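PDB 6DQX: ribonucleoside-diphosphate reductase, alpha chain from Actinobacillus ureae ATCC 25976, which probably reduces ribonucleoside diphosphates to deoxyribonucleotides, as the catalytic subunit of a class Id ribonucleotide reductase. Local coordinates for residues Y209-L219 / I245-N253; Y262-N273 / L280-F288. All coordinates share one frame; numbering follows the deposited sequence.

Contact 1 of 2, residues Y209-L219 / I245-N253; sequences YYGVCVGHDWL and IPYLFFKDN. With EDO (1,2-ethanediol), chain G.
Tyr-210 and Tyr-247 each give 79 Å² to this contact, more than any other residue; they meet through the backbone, the Tyr-247 ring lying against Tyr-210 O, while the Tyr-210 ring turns to Pro-246 and Ile-245. Tyr-247 N donates to Tyr-210 O at 3.0 Å, and the same oxygen sits over one face of the Tyr-247 ring. This bond opens a parallel beta ladder; Val-212 N to Tyr-247 O, Phe-249 N to Val-212 O and Val-214 N to Phe-249 O follow, and the strand axes differ in direction by 34°. The Tyr-210 ring leans back over the partner because CG lies between the backbone N and the carbonyl carbon (chi1 74°). Its face receives CB of Pro-246, which follows a cis peptide bond, in a CH-pi contact 3.8 Å from the centroid of the Tyr-210 ring. The hydroxyl of Tyr-247 reaches the face of Tyr-209, its OH 3.4 Å from CG of Tyr-209. Beyond the ladder, Asp-252 OD2 takes the N-H of His-216 with its anti lone pair (2.8 Å), which ties together the first turns of two helices. In the barrel domain, strand 181-186 pairs with the other edge of 209-213, strand 549-554 runs antiparallel to 247-249, and helix 227-243 packs its Leu-236 against Val-212, Pro-246 and Leu-248.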
loop_
_atom_site.group_PDB
_atom_site.type_symbol
_atom_site.label_atom_id
_atom_site.label_comp_id
_atom_site.label_asym_id
_atom_site.label_seq_id
_atom_site.Cartn_x
_atom_site.Cartn_y
_atom_site.Cartn_z
ATOM N N TYR A 209 -6.939 3.010 13.886
ATOM C CA TYR A 209 -6.832 3.631 15.207
ATOM C C TYR A 209 -5.426 4.160 15.427
ATOM O O TYR A 209 -4.510 3.903 14.630
ATOM C CB TYR A 209 -7.169 2.604 16.291
ATOM C CG TYR A 209 -8.531 2.006 16.124
ATOM C CD1 TYR A 209 -9.676 2.798 16.261
ATOM C CD2 TYR A 209 -8.687 0.653 15.820
ATOM C CE1 TYR A 209 -10.944 2.256 16.097
ATOM C CE2 TYR A 209 -9.954 0.092 15.654
ATOM C CZ TYR A 209 -11.075 0.899 15.794
ATOM O OH TYR A 209 -12.325 0.348 15.620
ATOM N N TYR A 210 -5.240 4.922 16.497
ATOM C CA TYR A 210 -3.921 5.354 16.892
ATOM C C TYR A 210 -3.751 5.521 18.384
ATOM O O TYR A 210 -4.719 5.674 19.131
ATOM C CB TYR A 210 -3.440 6.634 16.166
ATOM C CG TYR A 210 -4.083 7.951 16.615
ATOM C CD1 TYR A 210 -5.447 8.161 16.490
ATOM C CD2 TYR A 210 -3.317 8.949 17.176
ATOM C CE1 TYR A 210 -6.037 9.351 16.915
ATOM C CE2 TYR A 210 -3.878 10.138 17.598
ATOM C CZ TYR A 210 -5.231 10.332 17.449
ATOM O OH TYR A 210 -5.739 11.504 17.894
ATOM N N GLY A 211 -2.481 5.467 18.767
ATOM C CA GLY A 211 -2.019 5.700 20.105
ATOM C C GLY A 211 -0.915 6.720 20.119
ATOM O O GLY A 211 -0.169 6.882 19.137
ATOM N N VAL A 212 -0.791 7.398 21.250
ATOM C CA VAL A 212 0.222 8.410 21.455
ATOM C C VAL A 212 1.172 7.990 22.566
ATOM O O VAL A 212 0.739 7.633 23.686
ATOM C CB VAL A 212 -0.414 9.778 21.754
ATOM C CG1 VAL A 212 0.668 10.789 22.113
ATOM C CG2 VAL A 212 -1.205 10.252 20.532
ATOM N N CYS A 213 2.454 8.008 22.253
ATOM C CA CYS A 213 3.487 7.633 23.210
ATOM C C CYS A 213 3.948 8.836 24.012
ATOM O O CYS A 213 4.482 9.793 23.464
ATOM C CB CYS A 213 4.658 6.928 22.514
ATOM S SG CYS A 213 4.134 5.778 21.237
ATOM N N VAL A 214 3.730 8.779 25.326
ATOM C CA VAL A 214 3.912 9.921 26.214
ATOM C C VAL A 214 4.914 9.588 27.302
ATOM O O VAL A 214 4.666 8.659 28.100
ATOM C CB VAL A 214 2.569 10.277 26.910
ATOM C CG1 VAL A 214 2.745 11.495 27.812
ATOM C CG2 VAL A 214 1.479 10.503 25.887
ATOM N N GLY A 215 6.029 10.322 27.328
ATOM C CA GLY A 215 7.122 10.112 28.267
ATOM C C GLY A 215 6.931 10.805 29.612
ATOM O O GLY A 215 6.144 11.749 29.746
ATOM N N HIS A 216 7.681 10.336 30.601
ATOM C CA HIS A 216 7.650 10.887 31.952
ATOM C C HIS A 216 8.115 12.355 31.961
ATOM O O HIS A 216 7.388 13.224 32.435
ATOM C CB HIS A 216 8.547 10.040 32.879
ATOM C CG HIS A 216 8.665 10.578 34.276
ATOM N ND1 HIS A 216 7.653 10.469 35.205
ATOM C CD2 HIS A 216 9.682 11.225 34.897
ATOM C CE1 HIS A 216 8.042 11.027 36.341
ATOM N NE2 HIS A 216 9.267 11.494 36.179
ATOM N N ASP A 217 9.285 12.619 31.387
ATOM C CA ASP A 217 9.864 13.981 31.399
ATOM C C ASP A 217 8.957 14.991 30.674
ATOM O O ASP A 217 8.798 16.113 31.142
ATOM C CB ASP A 217 11.280 13.995 30.804
ATOM C CG ASP A 217 12.291 13.283 31.664
ATOM O OD1 ASP A 217 12.058 13.125 32.881
ATOM O OD2 ASP A 217 13.354 12.891 31.129
ATOM N N TRP A 218 8.348 14.577 29.558
ATOM C CA TRP A 218 7.377 15.400 28.833
ATOM C C TRP A 218 6.204 15.789 29.736
ATOM O O TRP A 218 5.824 16.974 29.815
ATOM C CB TRP A 218 6.863 14.690 27.557
ATOM C CG TRP A 218 6.111 15.605 26.636
ATOM C CD1 TRP A 218 6.619 16.260 25.564
ATOM C CD2 TRP A 218 4.732 15.976 26.717
ATOM N NE1 TRP A 218 5.651 17.023 24.970
ATOM C CE2 TRP A 218 4.479 16.870 25.662
ATOM C CE3 TRP A 218 3.684 15.647 27.586
ATOM C CZ2 TRP A 218 3.221 17.434 25.443
ATOM C CZ3 TRP A 218 2.440 16.208 27.379
ATOM C CH2 TRP A 218 2.214 17.092 26.302
ATOM N N LEU A 219 5.615 14.802 30.409
ATOM C CA LEU A 219 4.518 15.074 31.335
ATOM C C LEU A 219 4.931 15.918 32.529
ATOM O O LEU A 219 4.129 16.743 32.968
ATOM C CB LEU A 219 3.855 13.796 31.844
ATOM C CG LEU A 219 2.841 13.146 30.934
ATOM C CD1 LEU A 219 2.524 11.768 31.514
ATOM C CD2 LEU A 219 1.577 13.973 30.770
ATOM N N ILE A 245 -10.417 7.785 21.722
ATOM C CA ILE A 245 -9.009 7.636 21.397
ATOM C C ILE A 245 -8.397 9.037 21.243
ATOM O O ILE A 245 -9.152 10.035 21.195
ATOM C CB ILE A 245 -8.848 6.731 20.149
ATOM C CG1 ILE A 245 -9.281 7.462 18.859
ATOM C CG2 ILE A 245 -9.601 5.428 20.343
ATOM C CD1 ILE A 245 -8.621 6.903 17.625
ATOM N N PRO A 246 -7.073 9.174 21.144
ATOM C CA PRO A 246 -6.079 8.080 21.020
ATOM C C PRO A 246 -5.934 7.193 22.247
ATOM O O PRO A 246 -6.188 7.629 23.354
ATOM C CB PRO A 246 -4.762 8.840 20.831
ATOM C CG PRO A 246 -4.985 10.174 21.472
ATOM C CD PRO A 246 -6.427 10.492 21.240
ATOM N N TYR A 247 -5.423 5.992 22.033
ATOM C CA TYR A 247 -4.812 5.212 23.127
ATOM C C TYR A 247 -3.611 5.959 23.712
ATOM O O TYR A 247 -2.960 6.771 23.040
ATOM C CB TYR A 247 -4.346 3.822 22.616
ATOM C CG TYR A 247 -5.353 3.096 21.744
ATOM C CD1 TYR A 247 -6.708 3.219 21.978
ATOM C CD2 TYR A 247 -4.940 2.264 20.695
ATOM C CE1 TYR A 247 -7.637 2.556 21.210
ATOM C CE2 TYR A 247 -5.875 1.593 19.910
ATOM C CZ TYR A 247 -7.218 1.757 20.173
ATOM O OH TYR A 247 -8.196 1.114 19.420
ATOM N N LEU A 248 -3.326 5.718 24.990
ATOM C CA LEU A 248 -2.148 6.257 25.627
ATOM C C LEU A 248 -1.146 5.141 25.869
ATOM O O LEU A 248 -1.510 4.085 26.373
ATOM C CB LEU A 248 -2.528 6.916 26.938
ATOM C CG LEU A 248 -3.449 8.132 26.742
ATOM C CD1 LEU A 248 -3.982 8.587 28.087
ATOM C CD2 LEU A 248 -2.695 9.255 26.047
ATOM N N PHE A 249 0.104 5.390 25.492
ATOM C CA PHE A 249 1.210 4.452 25.740
ATOM C C PHE A 249 2.218 5.212 26.575
ATOM O O PHE A 249 2.884 6.152 26.100
ATOM C CB PHE A 249 1.767 3.934 24.418
ATOM C CG PHE A 249 2.971 3.050 24.556
ATOM C CD1 PHE A 249 2.860 1.767 25.062
ATOM C CD2 PHE A 249 4.217 3.492 24.161
ATOM C CE1 PHE A 249 3.983 0.948 25.172
ATOM C CE2 PHE A 249 5.339 2.684 24.270
ATOM C CZ PHE A 249 5.219 1.415 24.790
ATOM N N PHE A 250 2.288 4.871 27.863
ATOM C CA PHE A 250 3.263 5.497 28.763
ATOM C C PHE A 250 4.601 4.807 28.630
ATOM O O PHE A 250 4.927 3.871 29.342
ATOM C CB PHE A 250 2.738 5.487 30.199
ATOM C CG PHE A 250 1.505 6.304 30.370
ATOM C CD1 PHE A 250 1.533 7.661 30.062
ATOM C CD2 PHE A 250 0.314 5.737 30.800
ATOM C CE1 PHE A 250 0.388 8.433 30.206
ATOM C CE2 PHE A 250 -0.833 6.513 30.939
ATOM C CZ PHE A 250 -0.782 7.856 30.647
ATOM N N LYS A 251 5.396 5.320 27.693
ATOM C CA LYS A 251 6.542 4.590 27.180
ATOM C C LYS A 251 7.626 4.376 28.215
ATOM O O LYS A 251 8.354 3.374 28.176
ATOM C CB LYS A 251 7.096 5.282 25.918
ATOM C CG LYS A 251 7.504 6.744 26.093
ATOM C CD LYS A 251 7.998 7.304 24.760
ATOM C CE LYS A 251 8.010 8.817 24.747
ATOM N NZ LYS A 251 8.672 9.339 23.507
ATOM N N ASP A 252 7.764 5.298 29.156
ATOM C CA ASP A 252 8.787 5.136 30.170
ATOM C C ASP A 252 8.376 4.080 31.226
ATOM O O ASP A 252 9.227 3.299 31.667
ATOM C CB ASP A 252 9.177 6.493 30.759
ATOM C CG ASP A 252 9.902 7.382 29.728
ATOM O OD1 ASP A 252 10.752 6.877 28.939
ATOM O OD2 ASP A 252 9.612 8.593 29.704
ATOM N N ASN A 253 7.080 3.988 31.529
ATOM C CA ASN A 253 6.563 2.901 32.371
ATOM C C ASN A 253 6.700 1.546 31.661
ATOM O O ASN A 253 7.133 0.558 32.282
ATOM C CB ASN A 253 5.120 3.141 32.792
ATOM C CG ASN A 253 4.958 4.352 33.707
ATOM O OD1 ASN A 253 5.929 4.844 34.298
ATOM N ND2 ASN A 253 3.728 4.877 33.786
HETATM C C1 EDO G . 6.191 19.166 22.331
HETATM O O1 EDO G . 7.361 18.665 22.981
HETATM C C2 EDO G . 5.743 18.066 21.379
HETATM O O2 EDO G . 4.694 18.286 20.419
HETATM O O HOH W 1 5.807 7.164 30.141
HETATM O O HOH W 2 11.088 10.622 30.208
#

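Contact 2 of 2, residues Y262-N273 / L280-F288; sequences YKDKNMTVHASN and LPSSNDESF
A water held by three groups joins the two segments: it donates to Leu-280 O, accepts from His-270 N and is hydrogen-bonded to Ser-282 OG at 2.9 Å from that oxygen. A second water donates to Ser-282 O at 2.6 Å and also to Thr-268 O. The parts joined in this region of the barrel domain are the end of helix 260-264 with the loop after it, and the loop leading to strand 288-296. Pro-281, with 91 Å² buried, is the centre of the packing against Tyr-262, Met-267 and Thr-268. It sets CG over the centre of the Tyr-262 ring and CD over its CE2 side, the two side chains crossing at about a right angle. CG is 3.8 Å from the centroid of the Tyr-262 ring and only 12° off the normal, which defines a CH-pi contact. The hydroxyl end of Tyr-262 is held by a hydrogen bond to Thr-409 OG1. Beside this ring, CB of Met-267 touches CB of Pro-281 at 3.8 Å. Val-269 lays both methyls against the Leu-280 backbone, CG1 approaching Leu-280 O to 3.6 Å. Farther along, the rim of the Phe-288 ring faces Ser-272 O in its plane, and Glu-286, whose OE2 makes a salt bridge with Arg-342, meets the Met-267 methyl through its other oxygen. In the ST turn of the second loop, Ser-283 OG accepts from Asp-285 N at 3.3 Å.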
loop_
_atom_site.group_PDB
_atom_site.type_symbol
_atom_site.label_atom_id
_atom_site.label_comp_id
_atom_site.label_asym_id
_atom_site.label_seq_id
_atom_site.Cartn_x
_atom_site.Cartn_y
_atom_site.Cartn_z
ATOM N N TYR A 262 15.277 -7.853 28.217
ATOM C CA TYR A 262 15.147 -6.788 27.235
ATOM C C TYR A 262 15.941 -5.553 27.630
ATOM O O TYR A 262 16.486 -4.875 26.775
ATOM C CB TYR A 262 13.683 -6.436 26.998
ATOM C CG TYR A 262 12.865 -7.511 26.270
ATOM C CD1 TYR A 262 13.469 -8.501 25.481
ATOM C CD2 TYR A 262 11.479 -7.487 26.329
ATOM C CE1 TYR A 262 12.712 -9.447 24.796
ATOM C CE2 TYR A 262 10.703 -8.433 25.648
ATOM C CZ TYR A 262 11.329 -9.402 24.871
ATOM O OH TYR A 262 10.594 -10.306 24.148
ATOM N N LYS A 263 16.038 -5.287 28.926
ATOM C CA LYS A 263 16.889 -4.225 29.428
ATOM C C LYS A 263 18.355 -4.514 29.146
ATOM O O LYS A 263 19.111 -3.619 28.736
ATOM C CB LYS A 263 16.670 -4.033 30.936
ATOM C CG LYS A 263 15.309 -3.458 31.268
ATOM C CD LYS A 263 15.136 -3.311 32.765
ATOM C CE LYS A 263 13.798 -2.668 33.047
ATOM N NZ LYS A 263 13.608 -2.564 34.507
ATOM N N ASP A 264 18.750 -5.762 29.366
ATOM C CA ASP A 264 20.140 -6.214 29.201
ATOM C C ASP A 264 20.632 -6.059 27.758
ATOM O O ASP A 264 21.843 -5.903 27.515
ATOM C CB ASP A 264 20.270 -7.699 29.555
ATOM C CG ASP A 264 20.116 -7.993 31.066
ATOM O OD1 ASP A 264 20.194 -7.085 31.915
ATOM O OD2 ASP A 264 19.899 -9.179 31.386
ATOM N N LYS A 265 19.699 -6.177 26.817
ATOM C CA LYS A 265 19.997 -6.216 25.388
ATOM C C LYS A 265 19.463 -4.995 24.617
ATOM O O LYS A 265 19.454 -4.997 23.373
ATOM C CB LYS A 265 19.461 -7.548 24.842
ATOM C CG LYS A 265 20.268 -8.746 25.369
ATOM C CD LYS A 265 19.688 -10.099 25.028
ATOM C CE LYS A 265 20.609 -11.218 25.530
ATOM N NZ LYS A 265 20.296 -12.549 24.943
ATOM N N ASN A 266 19.063 -3.952 25.346
ATOM C CA ASN A 266 18.512 -2.700 24.792
ATOM C C ASN A 266 17.415 -2.928 23.796
ATOM O O ASN A 266 17.425 -2.341 22.709
ATOM C CB ASN A 266 19.593 -1.860 24.091
ATOM C CG ASN A 266 20.667 -1.405 25.006
ATOM O OD1 ASN A 266 20.472 -1.301 26.220
ATOM N ND2 ASN A 266 21.828 -1.083 24.419
ATOM N N MET A 267 16.461 -3.788 24.145
ATOM C CA MET A 267 15.363 -4.075 23.246
ATOM C C MET A 267 14.179 -3.205 23.656
ATOM O O MET A 267 13.369 -3.554 24.527
ATOM C CB MET A 267 15.056 -5.561 23.240
ATOM C CG MET A 267 16.292 -6.369 22.862
ATOM S SD MET A 267 15.992 -8.107 22.620
ATOM C CE MET A 267 15.641 -8.167 20.868
ATOM N N THR A 268 14.124 -2.036 23.046
ATOM C CA THR A 268 13.132 -1.011 23.385
ATOM C C THR A 268 11.722 -1.396 22.957
ATOM O O THR A 268 11.535 -1.928 21.866
ATOM C CB THR A 268 13.486 0.305 22.660
ATOM O OG1 THR A 268 14.885 0.548 22.791
ATOM C CG2 THR A 268 12.693 1.494 23.217
ATOM N N VAL A 269 10.731 -1.081 23.801
ATOM C CA VAL A 269 9.335 -1.198 23.449
ATOM C C VAL A 269 8.930 0.183 22.927
ATOM O O VAL A 269 8.826 1.131 23.704
ATOM C CB VAL A 269 8.445 -1.651 24.644
ATOM C CG1 VAL A 269 6.986 -1.762 24.222
ATOM C CG2 VAL A 269 8.923 -3.009 25.174
ATOM N N HIS A 270 8.741 0.302 21.603
ATOM C CA HIS A 270 8.396 1.581 20.982
ATOM C C HIS A 270 6.938 1.921 21.092
ATOM O O HIS A 270 6.561 3.110 21.064
ATOM C CB HIS A 270 8.754 1.575 19.475
ATOM C CG HIS A 270 10.189 1.264 19.187
ATOM N ND1 HIS A 270 11.207 2.151 19.454
ATOM C CD2 HIS A 270 10.771 0.185 18.618
ATOM C CE1 HIS A 270 12.362 1.613 19.099
ATOM N NE2 HIS A 270 12.121 0.428 18.567
ATOM N N ALA A 271 6.110 0.876 21.122
ATOM C CA ALA A 271 4.672 0.973 20.947
ATOM C C ALA A 271 4.013 -0.282 21.497
ATOM O O ALA A 271 4.669 -1.309 21.708
ATOM C CB ALA A 271 4.331 1.095 19.454
ATOM N N SER A 272 2.712 -0.210 21.688
ATOM C CA SER A 272 1.909 -1.400 21.988
ATOM C C SER A 272 1.162 -1.907 20.744
ATOM O O SER A 272 1.518 -1.562 19.586
ATOM C CB SER A 272 1.013 -1.096 23.212
ATOM O OG SER A 272 0.277 -2.243 23.631
ATOM N N ASN A 273 0.165 -2.755 20.947
ATOM C CA ASN A 273 -0.543 -3.424 19.874
ATOM C C ASN A 273 -1.905 -2.773 19.653
ATOM O O ASN A 273 -2.191 -1.720 20.205
ATOM C CB ASN A 273 -0.717 -4.899 20.190
ATOM C CG ASN A 273 -1.663 -5.127 21.355
ATOM O OD1 ASN A 273 -1.525 -4.468 22.372
ATOM N ND2 ASN A 273 -2.639 -6.005 21.198
ATOM N N LEU A 280 6.134 -5.493 23.856
ATOM C CA LEU A 280 7.213 -6.284 23.266
ATOM C C LEU A 280 8.020 -5.393 22.307
ATOM O O LEU A 280 7.486 -4.402 21.792
ATOM C CB LEU A 280 6.675 -7.481 22.502
ATOM C CG LEU A 280 5.892 -8.501 23.324
ATOM C CD1 LEU A 280 5.222 -9.510 22.404
ATOM C CD2 LEU A 280 6.825 -9.196 24.312
ATOM N N PRO A 281 9.302 -5.722 22.119
ATOM C CA PRO A 281 10.183 -4.891 21.307
ATOM C C PRO A 281 10.028 -5.216 19.826
ATOM O O PRO A 281 9.927 -6.395 19.452
ATOM C CB PRO A 281 11.580 -5.289 21.792
ATOM C CG PRO A 281 11.444 -6.698 22.248
ATOM C CD PRO A 281 10.066 -6.736 22.872
ATOM N N SER A 282 10.000 -4.174 19.004
ATOM C CA SER A 282 10.031 -4.325 17.546
ATOM C C SER A 282 11.243 -3.549 17.041
ATOM O O SER A 282 11.764 -2.677 17.734
ATOM C CB SER A 282 8.729 -3.841 16.922
ATOM O OG SER A 282 8.403 -2.549 17.373
ATOM N N SER A 283 11.736 -3.913 15.853
ATOM C CA SER A 283 12.969 -3.300 15.335
ATOM C C SER A 283 12.991 -3.438 13.822
ATOM O O SER A 283 12.107 -4.032 13.241
ATOM C CB SER A 283 14.187 -4.037 15.888
ATOM O OG SER A 283 14.167 -5.355 15.412
ATOM N N ASN A 284 14.052 -2.934 13.201
ATOM C CA ASN A 284 14.291 -3.129 11.758
ATOM C C ASN A 284 14.225 -4.600 11.300
ATOM O O ASN A 284 13.759 -4.871 10.184
ATOM C CB ASN A 284 15.671 -2.535 11.363
ATOM C CG ASN A 284 15.701 -1.015 11.385
ATOM O OD1 ASN A 284 16.586 -0.404 12.007
ATOM N ND2 ASN A 284 14.741 -0.389 10.711
ATOM N N ASP A 285 14.627 -5.539 12.162
ATOM C CA ASP A 285 14.668 -6.960 11.828
ATOM C C ASP A 285 13.583 -7.860 12.461
ATOM O O ASP A 285 13.450 -9.003 12.047
ATOM C CB ASP A 285 16.065 -7.552 12.136
ATOM C CG ASP A 285 16.485 -7.383 13.601
ATOM O OD1 ASP A 285 17.049 -6.312 13.932
ATOM O OD2 ASP A 285 16.285 -8.308 14.426
ATOM N N GLU A 286 12.814 -7.340 13.431
ATOM C CA GLU A 286 11.820 -8.122 14.156
ATOM C C GLU A 286 10.491 -7.377 14.323
ATOM O O GLU A 286 10.479 -6.240 14.727
ATOM C CB GLU A 286 12.367 -8.489 15.529
ATOM C CG GLU A 286 13.389 -9.620 15.486
ATOM C CD GLU A 286 13.830 -10.075 16.875
ATOM O OE1 GLU A 286 14.006 -9.240 17.782
ATOM O OE2 GLU A 286 14.035 -11.284 17.065
ATOM N N SER A 287 9.396 -8.060 14.037
ATOM C CA SER A 287 8.033 -7.545 14.301
ATOM C C SER A 287 7.462 -8.441 15.417
ATOM O O SER A 287 7.468 -9.669 15.300
ATOM C CB SER A 287 7.177 -7.638 13.060
ATOM O OG SER A 287 7.700 -6.748 12.091
ATOM N N PHE A 288 7.002 -7.840 16.509
ATOM C CA PHE A 288 6.484 -8.671 17.606
ATOM C C PHE A 288 5.210 -9.384 17.226
ATOM O O PHE A 288 4.374 -8.845 16.489
ATOM C CB PHE A 288 6.377 -7.903 18.931
ATOM C CG PHE A 288 5.341 -6.798 18.971
ATOM C CD1 PHE A 288 3.986 -7.073 19.014
ATOM C CD2 PHE A 288 5.745 -5.472 19.057
ATOM C CE1 PHE A 288 3.046 -6.027 19.111
ATOM C CE2 PHE A 288 4.815 -4.438 19.150
ATOM C CZ PHE A 288 3.483 -4.721 19.170
HETATM O O HOH W 3 13.282 -2.672 19.871
HETATM O O HOH W 4 7.847 -2.155 20.145
HETATM O O HOH W 5 4.357 -3.904 22.326
#

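Overall arrangement
Contact 1 closes before contact 2 opens, so the two stand in series along the chain, joined by helix 251-256 and then helix 260-264. Their centres are about 16 Å apart, yet they touch: Phe-249 CE2 comes within 3.5 Å of His-270 O, and Phe-249 CZ lies 3.7 Å from Val-269 CG1. Both lie in the barrel domain; contact 1 pairs two parallel strands of its mixed sheet, and contact 2 leads into strand 288-296 of that sheet. Tyr-184 of strand 181-186 is a shared neighbour, touching Cys-213, Tyr-247 and Phe-249 as well as Ala-271 and Ser-272, so the loop of 262-273 rests against strand 181-186.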